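Local coordinates for polyketide synthase (PDB 3QIT), which catalyses terminal alkene formation in curacin A biosynthesis, acting as a decarboxylating thioesterase domain of alpha/beta hydrolase fold, with elimination of sulfate, at residues 38-43 / 182-187; 172-177 / 272-277; 225-230 / 255-260; 123-128 / 232-237. One frame throughout, in Å; residues are numbered along the deposited sequence. Where two conformers were deposited one is given.

Contact 1. Residues 38-43 / 182-187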
# COMPACT_ATOMS: atom_id res chain seq x y z
N GLN B 38 -4.23 -14.06 -15.40
CA GLN B 38 -4.45 -12.95 -16.33
C GLN B 38 -5.89 -13.04 -16.81
O GLN B 38 -6.53 -14.08 -16.65
CB GLN B 38 -3.50 -13.06 -17.55
CG GLN B 38 -3.57 -14.41 -18.25
CD GLN B 38 -2.68 -14.49 -19.47
OE1 GLN B 38 -2.66 -13.58 -20.30
NE2 GLN B 38 -1.92 -15.57 -19.58
N GLY B 39 -6.40 -11.96 -17.38
CA GLY B 39 -7.81 -11.96 -17.81
C GLY B 39 -8.13 -13.02 -18.83
O GLY B 39 -9.22 -13.62 -18.80
N LEU B 40 -7.16 -13.31 -19.70
CA LEU B 40 -7.32 -14.35 -20.72
C LEU B 40 -7.58 -15.74 -20.13
O LEU B 40 -8.18 -16.56 -20.79
CB LEU B 40 -6.12 -14.36 -21.67
CG LEU B 40 -6.02 -15.45 -22.73
CD1 LEU B 40 -7.15 -15.36 -23.73
CD2 LEU B 40 -4.70 -15.39 -23.44
N ALA B 41 -7.22 -15.98 -18.86
CA ALA B 41 -7.44 -17.29 -18.24
C ALA B 41 -8.93 -17.62 -18.13
O ALA B 41 -9.29 -18.77 -17.91
CB ALA B 41 -6.76 -17.35 -16.82
N TRP B 42 -9.79 -16.61 -18.28
CA TRP B 42 -11.24 -16.80 -18.21
C TRP B 42 -11.84 -17.22 -19.53
O TRP B 42 -13.04 -17.43 -19.60
CB TRP B 42 -11.93 -15.50 -17.77
CG TRP B 42 -11.75 -15.22 -16.29
CD1 TRP B 42 -10.91 -14.30 -15.73
CD2 TRP B 42 -12.40 -15.90 -15.21
NE1 TRP B 42 -11.02 -14.35 -14.35
CE2 TRP B 42 -11.93 -15.33 -14.01
CE3 TRP B 42 -13.35 -16.94 -15.15
CZ2 TRP B 42 -12.39 -15.75 -12.74
CZ3 TRP B 42 -13.81 -17.35 -13.88
CH2 TRP B 42 -13.31 -16.77 -12.69
N GLN B 43 -11.02 -17.37 -20.58
CA GLN B 43 -11.58 -17.54 -21.94
C GLN B 43 -12.55 -18.72 -22.08
O GLN B 43 -13.58 -18.61 -22.75
CB GLN B 43 -10.47 -17.66 -22.97
CG GLN B 43 -11.00 -17.86 -24.39
CD GLN B 43 -10.08 -17.30 -25.43
OE1 GLN B 43 -10.12 -16.12 -25.73
NE2 GLN B 43 -9.26 -18.16 -26.01
N SER B 182 -2.94 -23.66 -23.22
CA SER B 182 -1.68 -23.40 -22.51
C SER B 182 -0.76 -22.52 -23.38
O SER B 182 -0.10 -21.57 -22.90
CB SER B 182 -0.99 -24.71 -22.09
OG SER B 182 -0.36 -25.34 -23.18
N TYR B 183 -0.74 -22.79 -24.66
CA TYR B 183 0.05 -22.00 -25.59
C TYR B 183 -0.47 -20.57 -25.73
O TYR B 183 0.30 -19.62 -25.66
CB TYR B 183 0.11 -22.69 -26.95
CG TYR B 183 1.08 -21.98 -27.85
CD1 TYR B 183 2.45 -22.32 -27.83
CD2 TYR B 183 0.67 -20.93 -28.65
CE1 TYR B 183 3.36 -21.65 -28.64
CE2 TYR B 183 1.56 -20.25 -29.46
CZ TYR B 183 2.90 -20.61 -29.45
OH TYR B 183 3.76 -19.93 -30.26
N ILE B 184 -1.77 -20.41 -25.93
CA ILE B 184 -2.41 -19.10 -26.00
C ILE B 184 -2.08 -18.21 -24.76
O ILE B 184 -1.75 -17.00 -24.88
CB ILE B 184 -3.94 -19.34 -26.23
CG1 ILE B 184 -4.15 -19.73 -27.71
CG2 ILE B 184 -4.77 -18.13 -25.82
CD1 ILE B 184 -5.50 -20.39 -28.00
N LEU B 185 -2.13 -18.81 -23.58
CA LEU B 185 -1.84 -18.10 -22.32
C LEU B 185 -0.36 -17.68 -22.27
O LEU B 185 -0.07 -16.52 -22.03
CB LEU B 185 -2.16 -19.00 -21.14
CG LEU B 185 -3.66 -19.21 -20.92
CD1 LEU B 185 -3.87 -20.40 -19.99
CD2 LEU B 185 -4.28 -17.96 -20.36
N ALA B 186 0.54 -18.61 -22.59
CA ALA B 186 1.99 -18.31 -22.56
C ALA B 186 2.39 -17.24 -23.58
O ALA B 186 3.23 -16.39 -23.30
CB ALA B 186 2.81 -19.60 -22.77
N GLN B 187 1.82 -17.33 -24.79
CA GLN B 187 1.96 -16.34 -25.85
C GLN B 187 1.69 -14.93 -25.34
O GLN B 187 2.45 -14.01 -25.64
CB GLN B 187 0.93 -16.72 -26.95
CG GLN B 187 0.78 -15.85 -28.18
CD GLN B 187 -0.23 -16.50 -29.18
OE1 GLN B 187 -1.43 -16.58 -28.91
NE2 GLN B 187 0.27 -16.96 -30.31
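Gln38 and Leu185 carry this contact, joined by a hydrogen bond and by a methyl packed against the amide. Gln38 NE2 donates to Leu185 O at 3.2 Å, with the N-H pointing almost straight at the acceptor (163°). The oxygen lies close to the plane of the glutamine amide, yet the donor reaches it from above the carbonyl plane. The same NE2 rests against the methyl CD2 of Leu185 at 3.4 Å. Leu185 CD2 also lies 3.9 Å from Leu40 CG and 3.8 Å from Ala41 N, whose N-H is already bonded to Gln38 O, so an apolar group can cover it at no polar cost. One residue earlier on the helix, Ile184 CG2 meets Leu40 CD2 at 3.6 Å, the two side chains crossing at about a right angle.

Gln38 reaches the helix because CG stands between its backbone N and carbonyl carbon (chi1 53°) and the chain beyond is extended. Its OE1 accepts from Arg188, which fixes the rotation of the amide and tells O from N. Behind it, successive 3-10 bonds shape 39-42, and Asp60 holds Gly39 N. Glutamine suits the place because one flat group can donate and accept at once, and Leu185 CD2 packs against the amide and the 3-10 turn. The chemistry implies a buried junction: both ends of one amide bond to helix 179-188, and aliphatic chains supply the bulk.

Contact 2. Residues 172-177 / 272-277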
# COMPACT_ATOMS: atom_id res chain seq x y z
N GLN B 172 1.72 -28.04 -16.67
CA GLN B 172 2.09 -28.84 -15.50
C GLN B 172 1.37 -28.33 -14.25
O GLN B 172 0.94 -29.14 -13.42
CB GLN B 172 3.61 -28.94 -15.34
CG GLN B 172 4.26 -29.72 -16.48
CD GLN B 172 5.73 -30.01 -16.28
OE1 GLN B 172 6.17 -30.38 -15.19
NE2 GLN B 172 6.52 -29.85 -17.34
N ALA B 173 1.19 -27.01 -14.16
CA ALA B 173 0.51 -26.35 -13.03
C ALA B 173 -1.00 -26.62 -13.06
O ALA B 173 -1.63 -26.75 -12.00
CB ALA B 173 0.79 -24.85 -13.03
N ILE B 174 -1.56 -26.67 -14.27
CA ILE B 174 -2.99 -26.92 -14.47
C ILE B 174 -3.18 -27.99 -15.57
O ILE B 174 -3.33 -27.66 -16.76
CB ILE B 174 -3.77 -25.62 -14.86
CG1 ILE B 174 -3.46 -24.49 -13.86
CG2 ILE B 174 -5.27 -25.91 -14.90
CD1 ILE B 174 -4.07 -23.13 -14.23
N PRO B 175 -3.16 -29.29 -15.18
CA PRO B 175 -3.12 -30.39 -16.13
C PRO B 175 -4.29 -30.44 -17.09
O PRO B 175 -4.15 -30.94 -18.21
CB PRO B 175 -3.10 -31.63 -15.23
CG PRO B 175 -2.36 -31.16 -14.03
CD PRO B 175 -2.88 -29.75 -13.81
N SER B 176 -5.44 -29.93 -16.66
CA SER B 176 -6.60 -29.91 -17.55
C SER B 176 -6.47 -28.89 -18.68
O SER B 176 -7.30 -28.90 -19.60
CB SER B 176 -7.87 -29.62 -16.75
OG SER B 176 -7.86 -28.27 -16.37
N LEU B 177 -5.48 -27.99 -18.64
CA LEU B 177 -5.26 -27.07 -19.77
C LEU B 177 -4.97 -27.87 -21.03
O LEU B 177 -4.16 -28.79 -21.00
CB LEU B 177 -4.07 -26.12 -19.51
CG LEU B 177 -4.23 -24.80 -18.76
CD1 LEU B 177 -2.85 -24.16 -18.59
CD2 LEU B 177 -5.15 -23.85 -19.49
N HIS B 272 -11.95 -22.70 -13.35
CA HIS B 272 -12.07 -21.92 -14.57
C HIS B 272 -11.48 -22.65 -15.78
O HIS B 272 -11.82 -22.33 -16.92
CB HIS B 272 -11.44 -20.52 -14.40
CG HIS B 272 -9.99 -20.55 -14.04
ND1 HIS B 272 -9.50 -21.28 -12.97
CD2 HIS B 272 -8.92 -19.92 -14.58
CE1 HIS B 272 -8.20 -21.11 -12.88
NE2 HIS B 272 -7.82 -20.29 -13.85
N ILE B 273 -10.65 -23.67 -15.52
CA ILE B 273 -10.10 -24.50 -16.58
C ILE B 273 -10.75 -25.89 -16.54
O ILE B 273 -11.21 -26.41 -17.57
CB ILE B 273 -8.56 -24.63 -16.47
CG1 ILE B 273 -7.91 -23.24 -16.33
CG2 ILE B 273 -7.99 -25.43 -17.65
CD1 ILE B 273 -8.26 -22.27 -17.43
N ASP B 274 -10.80 -26.48 -15.34
CA ASP B 274 -11.24 -27.87 -15.11
C ASP B 274 -12.71 -28.09 -15.45
O ASP B 274 -13.10 -29.17 -15.90
CB ASP B 274 -11.10 -28.25 -13.63
CG ASP B 274 -9.66 -28.51 -13.20
OD1 ASP B 274 -8.73 -28.21 -13.98
OD2 ASP B 274 -9.48 -29.00 -12.07
N ALA B 275 -13.52 -27.07 -15.20
CA ALA B 275 -14.99 -27.19 -15.25
C ALA B 275 -15.59 -25.93 -15.89
O ALA B 275 -16.62 -25.41 -15.42
CB ALA B 275 -15.53 -27.37 -13.83
N ALA B 276 -14.94 -25.45 -16.94
CA ALA B 276 -15.27 -24.13 -17.51
C ALA B 276 -16.73 -24.08 -17.99
O ALA B 276 -17.46 -23.13 -17.68
CB ALA B 276 -14.32 -23.78 -18.62
N ALA B 277 -17.16 -25.09 -18.75
CA ALA B 277 -18.54 -25.10 -19.26
C ALA B 277 -19.55 -25.12 -18.11
O ALA B 277 -20.57 -24.42 -18.15
CB ALA B 277 -18.76 -26.27 -20.19
O HOH W 1 -6.07 -29.22 -13.77
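Ile273 presses its branched side chain into the turn formed by Ile174, Ser176 and Leu177. Its CB lies 3.9 Å from Ile174 CG2, and CG1 passes the same methyl at 4.0 Å; the two isoleucines cross at about a right angle. The branch methyl CG2, anti to the backbone N, makes the closest approaches: it sits 3.1 Å from Ser176 OG and 3.7 Å from Leu177 CD2. The tip, CD1, continues past Leu177 CD2 at 4.1 Å. A beta-branched residue suits this spot, since its two arms spread over three neighbours of a type I turn.

Beside this apolar patch, Ser176 OG donates a short bond of 2.5 Å to Asp274 OD1. It meets the carboxylate on its anti side, somewhat out of plane. A water reinforces the link, accepting from Ser176 N and donating to Asp274 OD1 at 2.9 Å. The other oxygen, OD2, takes the N-H of Gly268, so both ends of the carboxylate are held. Putting an alanine at Asp274 would probably leave Ser176 OG, the water and Gly268 N without the carboxylate that accepts from all three and let the turn shift.

The contact lies toward the surface, where the turn after helix 163-173 meets the short helix 271-274. Ile273 also packs on Phe181 and Leu177 on Ser182 and Leu185, so helix 179-188 flanks both partners, while Ala276 faces helix 43-51.

Contact 3. Residues 225-230 / 255-260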
# COMPACT_ATOMS: atom_id res chain seq x y z
N GLU B 225 -16.15 -11.35 9.38
CA GLU B 225 -17.13 -10.30 9.60
C GLU B 225 -17.51 -9.63 8.28
O GLU B 225 -18.68 -9.29 8.08
CB GLU B 225 -16.64 -9.27 10.63
CG GLU B 225 -16.60 -9.79 12.07
CD GLU B 225 -17.99 -10.04 12.67
OE1 GLU B 225 -18.07 -10.73 13.72
OE2 GLU B 225 -19.01 -9.55 12.12
N MET B 226 -16.54 -9.47 7.38
CA MET B 226 -16.82 -8.98 6.04
C MET B 226 -17.79 -9.92 5.32
O MET B 226 -18.81 -9.47 4.80
CB MET B 226 -15.52 -8.82 5.23
CG MET B 226 -15.70 -8.85 3.70
SD MET B 226 -14.24 -8.31 2.80
CE MET B 226 -14.34 -6.55 3.08
N LEU B 227 -17.46 -11.21 5.33
CA LEU B 227 -18.29 -12.23 4.67
C LEU B 227 -19.72 -12.24 5.24
O LEU B 227 -20.70 -12.33 4.48
CB LEU B 227 -17.67 -13.63 4.79
CG LEU B 227 -16.30 -13.91 4.14
CD1 LEU B 227 -15.91 -15.35 4.31
CD2 LEU B 227 -16.25 -13.52 2.67
N LYS B 228 -19.82 -12.10 6.55
CA LYS B 228 -21.11 -12.08 7.23
C LYS B 228 -21.99 -10.91 6.76
O LYS B 228 -23.21 -11.05 6.70
CB LYS B 228 -20.91 -12.04 8.76
CG LYS B 228 -22.13 -12.46 9.56
CD LYS B 228 -21.87 -12.39 11.07
CE LYS B 228 -23.10 -12.86 11.85
NZ LYS B 228 -23.00 -12.57 13.32
N SER B 229 -21.34 -9.80 6.41
CA SER B 229 -22.01 -8.54 6.06
C SER B 229 -22.57 -8.48 4.63
O SER B 229 -23.41 -7.62 4.31
CB SER B 229 -21.05 -7.36 6.26
OG SER B 229 -20.15 -7.21 5.17
N ILE B 230 -22.10 -9.39 3.78
CA ILE B 230 -22.45 -9.43 2.35
C ILE B 230 -23.98 -9.53 2.21
O ILE B 230 -24.56 -10.52 2.66
CB ILE B 230 -21.75 -10.65 1.63
CG1 ILE B 230 -20.21 -10.59 1.73
CG2 ILE B 230 -22.20 -10.74 0.17
CD1 ILE B 230 -19.44 -11.95 1.45
N MET B 255 -21.31 -21.39 7.67
CA MET B 255 -21.83 -20.82 8.93
C MET B 255 -21.87 -19.30 8.89
O MET B 255 -22.76 -18.66 9.46
CB MET B 255 -20.97 -21.27 10.12
CG MET B 255 -21.07 -22.74 10.48
SD MET B 255 -19.72 -23.21 11.59
CE MET B 255 -20.44 -24.59 12.48
N THR B 256 -20.86 -18.71 8.25
CA THR B 256 -20.75 -17.27 8.17
C THR B 256 -21.70 -16.66 7.15
O THR B 256 -22.34 -15.65 7.44
CB THR B 256 -19.29 -16.89 7.88
OG1 THR B 256 -18.50 -17.38 8.97
CG2 THR B 256 -19.13 -15.39 7.76
N MET B 257 -21.80 -17.29 5.98
CA MET B 257 -22.59 -16.77 4.88
C MET B 257 -23.83 -17.66 4.73
O MET B 257 -23.91 -18.44 3.78
CB MET B 257 -21.78 -16.79 3.58
CG MET B 257 -20.46 -16.00 3.63
SD MET B 257 -19.68 -15.90 2.01
CE MET B 257 -20.82 -14.78 1.21
N THR B 258 -24.76 -17.52 5.67
CA THR B 258 -25.91 -18.46 5.78
C THR B 258 -26.90 -18.38 4.61
O THR B 258 -27.67 -19.32 4.37
CB THR B 258 -26.68 -18.26 7.11
OG1 THR B 258 -27.06 -16.89 7.24
CG2 THR B 258 -25.83 -18.69 8.31
N GLN B 259 -26.88 -17.25 3.89
CA GLN B 259 -27.77 -17.06 2.75
C GLN B 259 -27.15 -17.44 1.42
O GLN B 259 -27.84 -17.47 0.41
CB GLN B 259 -28.34 -15.64 2.71
CG GLN B 259 -29.49 -15.40 3.69
CD GLN B 259 -30.58 -16.47 3.61
OE1 GLN B 259 -30.77 -17.25 4.55
NE2 GLN B 259 -31.30 -16.52 2.49
N ALA B 260 -25.85 -17.75 1.41
CA ALA B 260 -25.16 -18.15 0.17
C ALA B 260 -25.62 -19.52 -0.32
O ALA B 260 -25.78 -20.47 0.46
CB ALA B 260 -23.65 -18.14 0.36
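Met257 turns its CG anti to the carbonyl carbon (chi1 -57°), which brings CG and SD beside Leu227 CB, and a bend at chi3 (70°) turns the methyl end. Thr256 sets CG2 anti to the backbone N and OG1 beside it, presenting the methyl to helix 220-229 while the hydroxyl is occupied by Gln252. As a result Thr256 CG2 lies 3.7 Å from Leu227 CB and 3.6 Å from Lys228 N, at the closest approach of the two backbones. Lys228 contributes the root of its chain: CB is 3.9 Å from Thr256 CG2, and the extended remainder carries its charge away.

Met257 CG meets Leu227 CB at 3.8 Å, and Met257 SD lies 4.1 Å from Leu227 CB. The modelled approach of Ile230 to the methionine tip is too close to be trusted. A supple, unbranched methionine suits a place bounded by a leucine on one side and by Thr234 and Leu236 of the sheet on another. With an alanine at Met257, a gap would probably open between Leu227 and those strand residues.

No hydrogen bond joins the segments. Met226 packs on helix 104-115 and on Leu144 of the second subunit. Here the end of helix 220-229 packs on the last turn of helix 247-256 and the type I turn that follows, beside an alpha/beta hydrolase sheet; helix 247-256 is the connection of the beta-alpha-beta crossover from strand 234-239 to strand 261-265.

Contact 4. Residues 123-128 / 232-237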
# COMPACT_ATOMS: atom_id res chain seq x y z
N LEU B 123 -23.11 -12.48 -6.83
CA LEU B 123 -21.71 -12.65 -6.52
C LEU B 123 -21.38 -14.13 -6.60
O LEU B 123 -21.96 -14.92 -5.85
CB LEU B 123 -21.44 -12.13 -5.11
CG LEU B 123 -20.03 -12.17 -4.58
CD1 LEU B 123 -19.06 -11.26 -5.41
CD2 LEU B 123 -20.01 -11.77 -3.07
N ILE B 124 -20.45 -14.49 -7.48
CA ILE B 124 -20.10 -15.90 -7.71
C ILE B 124 -18.65 -16.07 -7.27
O ILE B 124 -17.73 -15.50 -7.90
CB ILE B 124 -20.29 -16.30 -9.20
CG1 ILE B 124 -21.78 -16.12 -9.56
CG2 ILE B 124 -19.87 -17.76 -9.41
CD1 ILE B 124 -22.04 -15.86 -10.99
N LEU B 125 -18.46 -16.82 -6.18
CA LEU B 125 -17.16 -16.93 -5.53
C LEU B 125 -16.59 -18.31 -5.79
O LEU B 125 -17.06 -19.29 -5.23
CB LEU B 125 -17.30 -16.65 -4.02
CG LEU B 125 -17.91 -15.28 -3.75
CD1 LEU B 125 -18.18 -15.12 -2.25
CD2 LEU B 125 -16.99 -14.16 -4.27
N VAL B 126 -15.61 -18.39 -6.69
CA VAL B 126 -15.06 -19.69 -7.08
C VAL B 126 -13.80 -19.93 -6.30
O VAL B 126 -12.84 -19.15 -6.41
CB VAL B 126 -14.76 -19.75 -8.59
CG1 VAL B 126 -14.31 -21.16 -9.00
CG2 VAL B 126 -16.02 -19.38 -9.38
N GLU B 127 -13.83 -20.97 -5.46
CA GLU B 127 -12.68 -21.35 -4.62
C GLU B 127 -12.20 -20.21 -3.73
O GLU B 127 -11.04 -19.77 -3.78
CB GLU B 127 -11.57 -21.93 -5.49
CG GLU B 127 -11.93 -23.34 -6.00
CD GLU B 127 -11.64 -24.40 -4.97
OE1 GLU B 127 -10.45 -24.48 -4.56
OE2 GLU B 127 -12.57 -25.14 -4.56
N LEU B 128 -13.12 -19.73 -2.90
CA LEU B 128 -12.85 -18.65 -1.97
C LEU B 128 -11.94 -19.16 -0.87
O LEU B 128 -12.25 -20.14 -0.22
CB LEU B 128 -14.17 -18.15 -1.36
CG LEU B 128 -14.01 -17.01 -0.36
CD1 LEU B 128 -13.73 -15.67 -1.08
CD2 LEU B 128 -15.26 -16.94 0.54
N VAL B 232 -25.59 -9.04 -0.88
CA VAL B 232 -25.92 -9.43 -2.24
C VAL B 232 -26.08 -10.94 -2.38
O VAL B 232 -25.48 -11.72 -1.63
CB VAL B 232 -24.90 -8.91 -3.30
CG1 VAL B 232 -24.83 -7.39 -3.28
CG2 VAL B 232 -23.54 -9.55 -3.12
N PRO B 233 -26.95 -11.37 -3.32
CA PRO B 233 -27.13 -12.81 -3.56
C PRO B 233 -25.82 -13.46 -3.97
O PRO B 233 -25.11 -12.95 -4.85
CB PRO B 233 -28.14 -12.85 -4.71
CG PRO B 233 -28.94 -11.57 -4.54
CD PRO B 233 -27.88 -10.56 -4.14
N THR B 234 -25.49 -14.58 -3.33
CA THR B 234 -24.13 -15.12 -3.44
C THR B 234 -24.16 -16.61 -3.71
O THR B 234 -25.03 -17.29 -3.19
CB THR B 234 -23.32 -14.82 -2.14
OG1 THR B 234 -23.24 -13.40 -1.96
CG2 THR B 234 -21.89 -15.40 -2.22
N THR B 235 -23.24 -17.09 -4.55
CA THR B 235 -23.03 -18.51 -4.78
C THR B 235 -21.58 -18.84 -4.50
O THR B 235 -20.67 -18.25 -5.14
CB THR B 235 -23.35 -18.87 -6.24
OG1 THR B 235 -24.71 -18.52 -6.50
CG2 THR B 235 -23.14 -20.37 -6.49
N LEU B 236 -21.37 -19.75 -3.55
CA LEU B 236 -20.05 -20.32 -3.26
C LEU B 236 -19.82 -21.54 -4.14
O LEU B 236 -20.58 -22.52 -4.07
CB LEU B 236 -19.91 -20.68 -1.77
CG LEU B 236 -20.00 -19.51 -0.79
CD1 LEU B 236 -20.32 -19.99 0.65
CD2 LEU B 236 -18.67 -18.68 -0.81
N VAL B 237 -18.77 -21.50 -4.95
CA VAL B 237 -18.47 -22.59 -5.87
C VAL B 237 -17.18 -23.28 -5.47
O VAL B 237 -16.15 -22.62 -5.33
CB VAL B 237 -18.39 -22.09 -7.32
CG1 VAL B 237 -18.23 -23.27 -8.30
CG2 VAL B 237 -19.58 -21.20 -7.66
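Strands 123-126 and 234-237 run parallel, their axes 4.8 Å apart and 13° from alignment, joined by five backbone hydrogen bonds. Leu123, Leu125 and Glu127 each donate N-H to the O atoms of Pro233, Thr235 and Val237; Thr235 and Val237 return theirs to Leu123 and Leu125. All are of normal length and close to straight, as with Leu125 N to Thr235 O at 2.8 Å (179°). Ile124 and Val126 bond to strand 97-102 and to Ser103 just after it, so both edges of strand 120-126 are used.

On one face, Leu125 CD1 touches Thr234 CG2 at 3.7 Å and Leu236 CD2 at 3.9 Å. Leu123 runs beside Thr234, with CG anti to its backbone N (chi1 -179°), which puts CD2 3.8 Å from Thr234 OG1; its CB lies 3.9 Å from Val232 CG2. The hydroxyl of Thr234 is satisfied in this buried place: OG1 donates to Val232 O at 2.8 Å, tying down the strand's entrance. On the other face, Ile124 CG2 and Val237 CG2 lie side by side at 3.9 Å, covered by helix 276-284. Beta-branched and leucine residues suit extended strands packed between helices.

Where strand 120-126 ends, Glu127 adopts positive phi and psi, and its OE1 accepts from His269 ND1 and Ser242 while OE2 takes Gly239 N. This is consistent with the acid of a Ser-His-Glu triad, with Ser103 on the nucleophile elbow. The chemistry implies an apolar scaffold whose final backbone bond, at Glu127 N, anchors a carboxylate at the C-terminal end of the strand, toward the probable active site.

How the contacts relate
Contacts 1 and 4 are buried, contact 3 is partly so, and contact 2 lies at the surface. Contacts 1 and 2 touch, with Leu185 CD1 against Leu177 CD2 and Ala41 beside His272, and they join helix 179-188, the turn after helix 163-173 and the loops nearby. Contacts 3 and 4 also touch: Met257 and Ala260 pack on Thr234 and Leu236, since helices 220-229 and 247-256 flank strand 234-239 in the chain. Chemistry follows place. Regular backbone bonds dominate inside the sheet, packing without hydrogen bonds joins a helix end to a helix end and its turn in contact 3, and single side-chain bonds, one aided by water, fix contacts 1 and 2.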